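Local coordinates for gSG7 salivary protein (Anopheles stephensi, PDB 6XMB), which inhibits activation of the host kallikrein-kinin (contact) system as a salivary anticoagulant and weakly inhibits the alternative pathway of complement, at residues 3-6 with 7-10; 16-19 with 20-24; 76-79 with 80-84. One frame throughout, in Å; residues are numbered along the deposited sequence.

All three contacts are local, each between neighbouring turns or at a helix end. Contact 1 starts helix 6-49, contact 2 lies further along the same helix, and contact 3 closes helix 59-80. The centres of contacts 1 and 2 are about 20 Å apart, and their nearest atoms about 5 Å. Contact 3 is about 17 Å from contact 2, centre to centre, and touches it: K24 O packs on F80 CZ at 3.7 Å. Contact 1 is remote, its centre about 35 Å from that of contact 3. Each contact also meets the second subunit, contact 3 through Y77.

Contact 1. Residues 3-6 with 7-10; sequences ATRK and HVQQ
R5 and H7 come together through two different first torsions. R5 turns CG beside its own backbone N (chi1 -62°), while H7 places CG between its backbone N and carbonyl carbon (chi1 60°). The two side chains then run side by side and point the same way. R5 CB sits over one face of the imidazole in a CH-pi contact, 3.9 Å from the ring centroid and displaced toward the rim. R5 CD lies 3.5 Å from H7 NE2. The guanidinium and ring planes are 69° apart, so the two groups do not stack. This is the first turn of helix 6-49, with R5 as the N-cap residue. R5 O accepts weak bonds from V8 N and Q9 N. A regular helical bond follows, from Q10 N to K6 O at 3.1 Å. Q10 also brings its amide near the K6 side chain, with Q10 NE2 3.4 Å from K6 CG. T4 CG2 meets Q9 NE2 at 3.6 Å, the two side chains crossing at about a right angle. The polar ends of R5 and H7 have partners elsewhere: R5 NE forms a salt bridge with E2, and H7 ND1 is hydrogen-bonded to A55 O of the second subunit.

Contact 2. Residues 16-19 with 20-24; sequences RAID and FDFTK
I18 and F22, one helical turn apart, lie side by side and point the same way. The I18 branch that touches is CG2, which reaches F22 CE2 at 3.9 Å. Both side chains are buried. F22 has CG beside its own backbone N (chi1 -78°), which leans the ring back toward I18 O. F22 CD2 lies 3.3 Å from I18 O, and D19 CA comes to the ring edge. The backbone is a regular alpha helix here. F20 N bonds to R16 O at 2.8 Å. F22 N bonds to I18 O, and T23 N to D19 O. D21 N bonds to A17 O from well above the carbonyl plane, 38° out of it. D21 CG lies 3.3 Å from A17 O without a bond, since carboxylate and carbonyl are both acceptors. D21 OD1 forms a salt bridge with K24 NZ, whose hydrogen bond is weak at 3.4 Å. F20 instead swings its ring away from the preceding turn and is exposed. One side of this part of helix 6-49 packs against the second subunit: I18 and F22 on V36 and D19 on K33, both of that subunit's helix 6-49, and D21 on N70 of its helix 59-80.

Contact 3. Residues 76-79 with 80-84; sequences FYAG and FSFNC
The F82 ring has A78 under one face. A78 CA makes a CH-pi contact with it, 4.2 Å from the ring centroid and displaced toward the rim. A78 CB lies 3.5 Å from F82 CZ. The Y77 ring has S81 over one face. Y77 CE1 in turn meets the edge of the F80 ring, in its plane, 4.0 Å from F80 CD2. These rings gather at the C-terminal end of helix 59-80. S81 is the first residue to leave helical geometry, and a type I beta turn runs from S81 to C84. The last regular helical bond in this part joins F80 N to F76 O at 2.9 Å. Beyond it A78 O takes two donors, S81 N and N83 N, from opposite faces of its carbonyl plane. S81 N stands far above that plane, 74° out of it, and is shared weakly with Y77 O. The N83 N bond to A78 O is the shorter, at 2.8 Å, and ties the turn back to the helix end. F82 CG stands between its own backbone N and carbonyl carbon (chi1 58°), and this torsion carries the ring back over A78. F76, Y77 and F80 all meet Y28 of helix 6-49, Y77 edge-to-face. F76 also stacks on Y102 of helix 92-116, and Y77 meets Y77 of the second subunit. C84 is held to C94 by a disulfide, which links the turn to the start of helix 92-116. C84 CB also lies 3.5 Å from G79 O.

Contact 1. Residues 3-6 with 7-10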
# COMPACT_ATOMS: atom_id res chain seq x y z
N ALA A 3 10.55 -13.48 -35.37
CA ALA A 3 10.09 -14.17 -34.17
C ALA A 3 10.46 -13.39 -32.91
O ALA A 3 11.53 -12.77 -32.82
CB ALA A 3 10.68 -15.57 -34.12
N THR A 4 9.55 -13.41 -31.94
CA THR A 4 9.77 -12.76 -30.66
C THR A 4 11.04 -13.28 -30.02
O THR A 4 11.23 -14.50 -29.88
CB THR A 4 8.57 -13.02 -29.74
OG1 THR A 4 7.40 -12.37 -30.27
CG2 THR A 4 8.85 -12.49 -28.33
N ARG A 5 11.94 -12.37 -29.67
CA ARG A 5 13.20 -12.81 -29.10
C ARG A 5 12.94 -13.43 -27.74
O ARG A 5 12.10 -12.96 -26.97
CB ARG A 5 14.18 -11.63 -29.00
CG ARG A 5 14.56 -11.02 -30.35
CD ARG A 5 14.83 -9.53 -30.18
NE ARG A 5 14.78 -8.76 -31.42
CZ ARG A 5 15.70 -7.85 -31.77
NH1 ARG A 5 16.74 -7.62 -30.99
NH2 ARG A 5 15.56 -7.18 -32.91
N LYS A 6 13.66 -14.52 -27.46
CA LYS A 6 13.55 -15.17 -26.17
C LYS A 6 13.85 -14.19 -25.04
O LYS A 6 13.16 -14.19 -24.01
CB LYS A 6 14.50 -16.37 -26.12
CG LYS A 6 14.42 -17.17 -24.83
CD LYS A 6 15.25 -18.45 -24.90
CE LYS A 6 14.50 -19.60 -25.54
NZ LYS A 6 15.24 -20.88 -25.36
N HIS A 7 14.86 -13.34 -25.21
CA HIS A 7 15.21 -12.47 -24.11
C HIS A 7 14.19 -11.36 -23.88
O HIS A 7 14.10 -10.85 -22.75
CB HIS A 7 16.60 -11.89 -24.31
CG HIS A 7 16.78 -11.09 -25.57
ND1 HIS A 7 17.79 -11.34 -26.47
CD2 HIS A 7 16.10 -10.02 -26.04
CE1 HIS A 7 17.72 -10.47 -27.45
NE2 HIS A 7 16.71 -9.65 -27.22
N VAL A 8 13.41 -10.99 -24.89
CA VAL A 8 12.30 -10.09 -24.63
C VAL A 8 11.28 -10.76 -23.71
O VAL A 8 10.74 -10.14 -22.79
CB VAL A 8 11.67 -9.63 -25.95
CG1 VAL A 8 10.39 -8.86 -25.67
CG2 VAL A 8 12.65 -8.79 -26.75
N GLN A 9 11.01 -12.05 -23.93
CA GLN A 9 10.06 -12.73 -23.06
C GLN A 9 10.58 -12.87 -21.63
O GLN A 9 9.79 -12.80 -20.69
CB GLN A 9 9.73 -14.10 -23.63
CG GLN A 9 8.49 -14.08 -24.49
CD GLN A 9 8.46 -15.22 -25.48
OE1 GLN A 9 9.33 -16.10 -25.47
NE2 GLN A 9 7.45 -15.21 -26.35
N GLN A 10 11.89 -13.07 -21.45
CA GLN A 10 12.46 -13.16 -20.11
C GLN A 10 12.43 -11.81 -19.41
O GLN A 10 12.22 -11.75 -18.19
CB GLN A 10 13.89 -13.68 -20.15
CG GLN A 10 13.99 -15.16 -20.41
CD GLN A 10 15.15 -15.52 -21.30
OE1 GLN A 10 15.89 -14.64 -21.76
NE2 GLN A 10 15.31 -16.82 -21.58

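Contact 2. Residues 16-19 with 20-24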
# COMPACT_ATOMS: atom_id res chain seq x y z
N ARG A 16 6.21 -8.80 -15.46
CA ARG A 16 4.91 -9.35 -15.08
C ARG A 16 4.83 -9.55 -13.56
O ARG A 16 3.87 -9.12 -12.91
CB ARG A 16 4.67 -10.67 -15.82
CG ARG A 16 3.33 -11.36 -15.55
CD ARG A 16 2.91 -12.24 -16.77
NE ARG A 16 3.93 -13.25 -17.08
CZ ARG A 16 4.61 -13.32 -18.22
NH1 ARG A 16 4.39 -12.48 -19.22
NH2 ARG A 16 5.53 -14.27 -18.37
N ALA A 17 5.87 -10.14 -12.98
CA ALA A 17 5.89 -10.42 -11.54
C ALA A 17 5.89 -9.14 -10.72
O ALA A 17 5.43 -9.13 -9.57
CB ALA A 17 7.11 -11.26 -11.20
N ILE A 18 6.40 -8.05 -11.27
CA ILE A 18 6.42 -6.78 -10.55
C ILE A 18 5.05 -6.14 -10.58
O ILE A 18 4.55 -5.63 -9.56
CB ILE A 18 7.49 -5.84 -11.14
CG1 ILE A 18 8.89 -6.29 -10.73
CG2 ILE A 18 7.22 -4.42 -10.74
CD1 ILE A 18 10.03 -5.64 -11.59
N ASP A 19 4.44 -6.13 -11.77
CA ASP A 19 3.03 -5.78 -11.92
C ASP A 19 2.15 -6.59 -10.96
O ASP A 19 1.24 -6.04 -10.33
CB ASP A 19 2.62 -6.01 -13.38
CG ASP A 19 1.32 -5.28 -13.78
OD1 ASP A 19 0.91 -4.32 -13.08
OD2 ASP A 19 0.72 -5.67 -14.81
N PHE A 20 2.38 -7.90 -10.86
CA PHE A 20 1.61 -8.71 -9.92
C PHE A 20 1.92 -8.31 -8.48
O PHE A 20 1.02 -8.33 -7.63
CB PHE A 20 1.87 -10.19 -10.12
CG PHE A 20 0.94 -11.08 -9.34
CD1 PHE A 20 -0.43 -10.97 -9.48
CD2 PHE A 20 1.44 -12.06 -8.49
CE1 PHE A 20 -1.30 -11.79 -8.76
CE2 PHE A 20 0.57 -12.89 -7.76
CZ PHE A 20 -0.80 -12.75 -7.90
N ASP A 21 3.19 -7.98 -8.18
CA ASP A 21 3.52 -7.44 -6.85
C ASP A 21 2.65 -6.24 -6.51
O ASP A 21 2.09 -6.16 -5.42
CB ASP A 21 4.99 -7.01 -6.76
CG ASP A 21 5.92 -8.15 -6.45
OD1 ASP A 21 5.45 -9.28 -6.19
OD2 ASP A 21 7.16 -7.91 -6.47
N PHE A 22 2.53 -5.29 -7.44
CA PHE A 22 1.63 -4.17 -7.21
C PHE A 22 0.19 -4.63 -7.02
O PHE A 22 -0.55 -4.06 -6.21
CB PHE A 22 1.72 -3.16 -8.36
CG PHE A 22 2.94 -2.28 -8.27
CD1 PHE A 22 3.06 -1.36 -7.25
CD2 PHE A 22 3.97 -2.39 -9.19
CE1 PHE A 22 4.16 -0.58 -7.13
CE2 PHE A 22 5.08 -1.59 -9.08
CZ PHE A 22 5.18 -0.68 -8.05
N THR A 23 -0.23 -5.67 -7.75
CA THR A 23 -1.59 -6.18 -7.58
C THR A 23 -1.79 -6.70 -6.16
O THR A 23 -2.78 -6.38 -5.51
CB THR A 23 -1.90 -7.29 -8.58
OG1 THR A 23 -2.18 -6.73 -9.85
CG2 THR A 23 -3.15 -8.09 -8.12
N LYS A 24 -0.85 -7.51 -5.67
CA LYS A 24 -0.93 -8.02 -4.31
C LYS A 24 -1.00 -6.89 -3.28
O LYS A 24 -1.74 -6.98 -2.29
CB LYS A 24 0.28 -8.92 -4.04
CG LYS A 24 -0.05 -10.36 -4.25
CD LYS A 24 0.97 -11.04 -5.07
CE LYS A 24 2.17 -11.44 -4.26
NZ LYS A 24 3.27 -11.73 -5.22

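Contact 3. Residues 76-79 with 80-84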
# COMPACT_ATOMS: atom_id res chain seq x y z
N PHE A 76 -0.65 -4.01 10.31
CA PHE A 76 -1.06 -5.00 9.33
C PHE A 76 -0.12 -4.97 8.12
O PHE A 76 0.45 -6.00 7.75
CB PHE A 76 -2.54 -4.76 8.95
CG PHE A 76 -3.16 -5.83 8.02
CD1 PHE A 76 -2.58 -7.06 7.83
CD2 PHE A 76 -4.34 -5.55 7.34
CE1 PHE A 76 -3.16 -8.00 6.97
CE2 PHE A 76 -4.92 -6.47 6.49
CZ PHE A 76 -4.33 -7.70 6.29
N TYR A 77 0.18 -3.77 7.60
CA TYR A 77 1.11 -3.67 6.47
C TYR A 77 2.52 -4.15 6.81
O TYR A 77 3.22 -4.67 5.93
CB TYR A 77 1.22 -2.23 5.95
CG TYR A 77 1.86 -2.22 4.57
CD1 TYR A 77 1.20 -2.80 3.48
CD2 TYR A 77 3.12 -1.69 4.36
CE1 TYR A 77 1.77 -2.82 2.23
CE2 TYR A 77 3.70 -1.70 3.10
CZ TYR A 77 3.02 -2.27 2.04
OH TYR A 77 3.56 -2.31 0.78
N ALA A 78 2.96 -3.95 8.06
CA ALA A 78 4.26 -4.48 8.46
C ALA A 78 4.24 -6.00 8.46
O ALA A 78 5.19 -6.64 7.99
CB ALA A 78 4.66 -3.94 9.83
N GLY A 79 3.17 -6.61 8.96
CA GLY A 79 3.08 -8.06 8.92
C GLY A 79 3.01 -8.60 7.50
O GLY A 79 3.58 -9.65 7.20
N PHE A 80 2.31 -7.89 6.62
CA PHE A 80 2.19 -8.33 5.23
C PHE A 80 3.52 -8.21 4.50
O PHE A 80 3.79 -8.99 3.58
CB PHE A 80 1.10 -7.50 4.53
CG PHE A 80 0.95 -7.78 3.07
CD1 PHE A 80 0.55 -9.03 2.62
CD2 PHE A 80 1.16 -6.77 2.13
CE1 PHE A 80 0.38 -9.29 1.25
CE2 PHE A 80 1.00 -7.02 0.76
CZ PHE A 80 0.61 -8.28 0.33
N SER A 81 4.37 -7.28 4.91
CA SER A 81 5.57 -6.96 4.15
C SER A 81 6.86 -7.31 4.90
O SER A 81 7.21 -8.49 5.05
CB SER A 81 5.56 -5.47 3.79
OG SER A 81 5.49 -4.66 4.95
N PHE A 82 7.57 -6.28 5.36
CA PHE A 82 8.94 -6.46 5.83
C PHE A 82 9.02 -7.24 7.14
O PHE A 82 10.10 -7.74 7.47
CB PHE A 82 9.61 -5.10 5.99
CG PHE A 82 8.90 -4.18 6.94
CD1 PHE A 82 9.09 -4.27 8.31
CD2 PHE A 82 8.04 -3.20 6.45
CE1 PHE A 82 8.44 -3.42 9.18
CE2 PHE A 82 7.37 -2.35 7.31
CZ PHE A 82 7.58 -2.45 8.68
N ASN A 83 7.92 -7.37 7.88
CA ASN A 83 7.98 -8.04 9.18
C ASN A 83 7.42 -9.45 9.13
O ASN A 83 7.08 -10.01 10.18
CB ASN A 83 7.27 -7.21 10.24
CG ASN A 83 7.93 -7.33 11.60
OD1 ASN A 83 7.65 -8.26 12.36
ND2 ASN A 83 8.82 -6.38 11.92
N CYS A 84 7.31 -10.03 7.94
CA CYS A 84 6.82 -11.40 7.77
C CYS A 84 7.92 -12.38 8.19
O CYS A 84 8.97 -12.46 7.53
CB CYS A 84 6.38 -11.61 6.32
SG CYS A 84 5.35 -13.06 6.05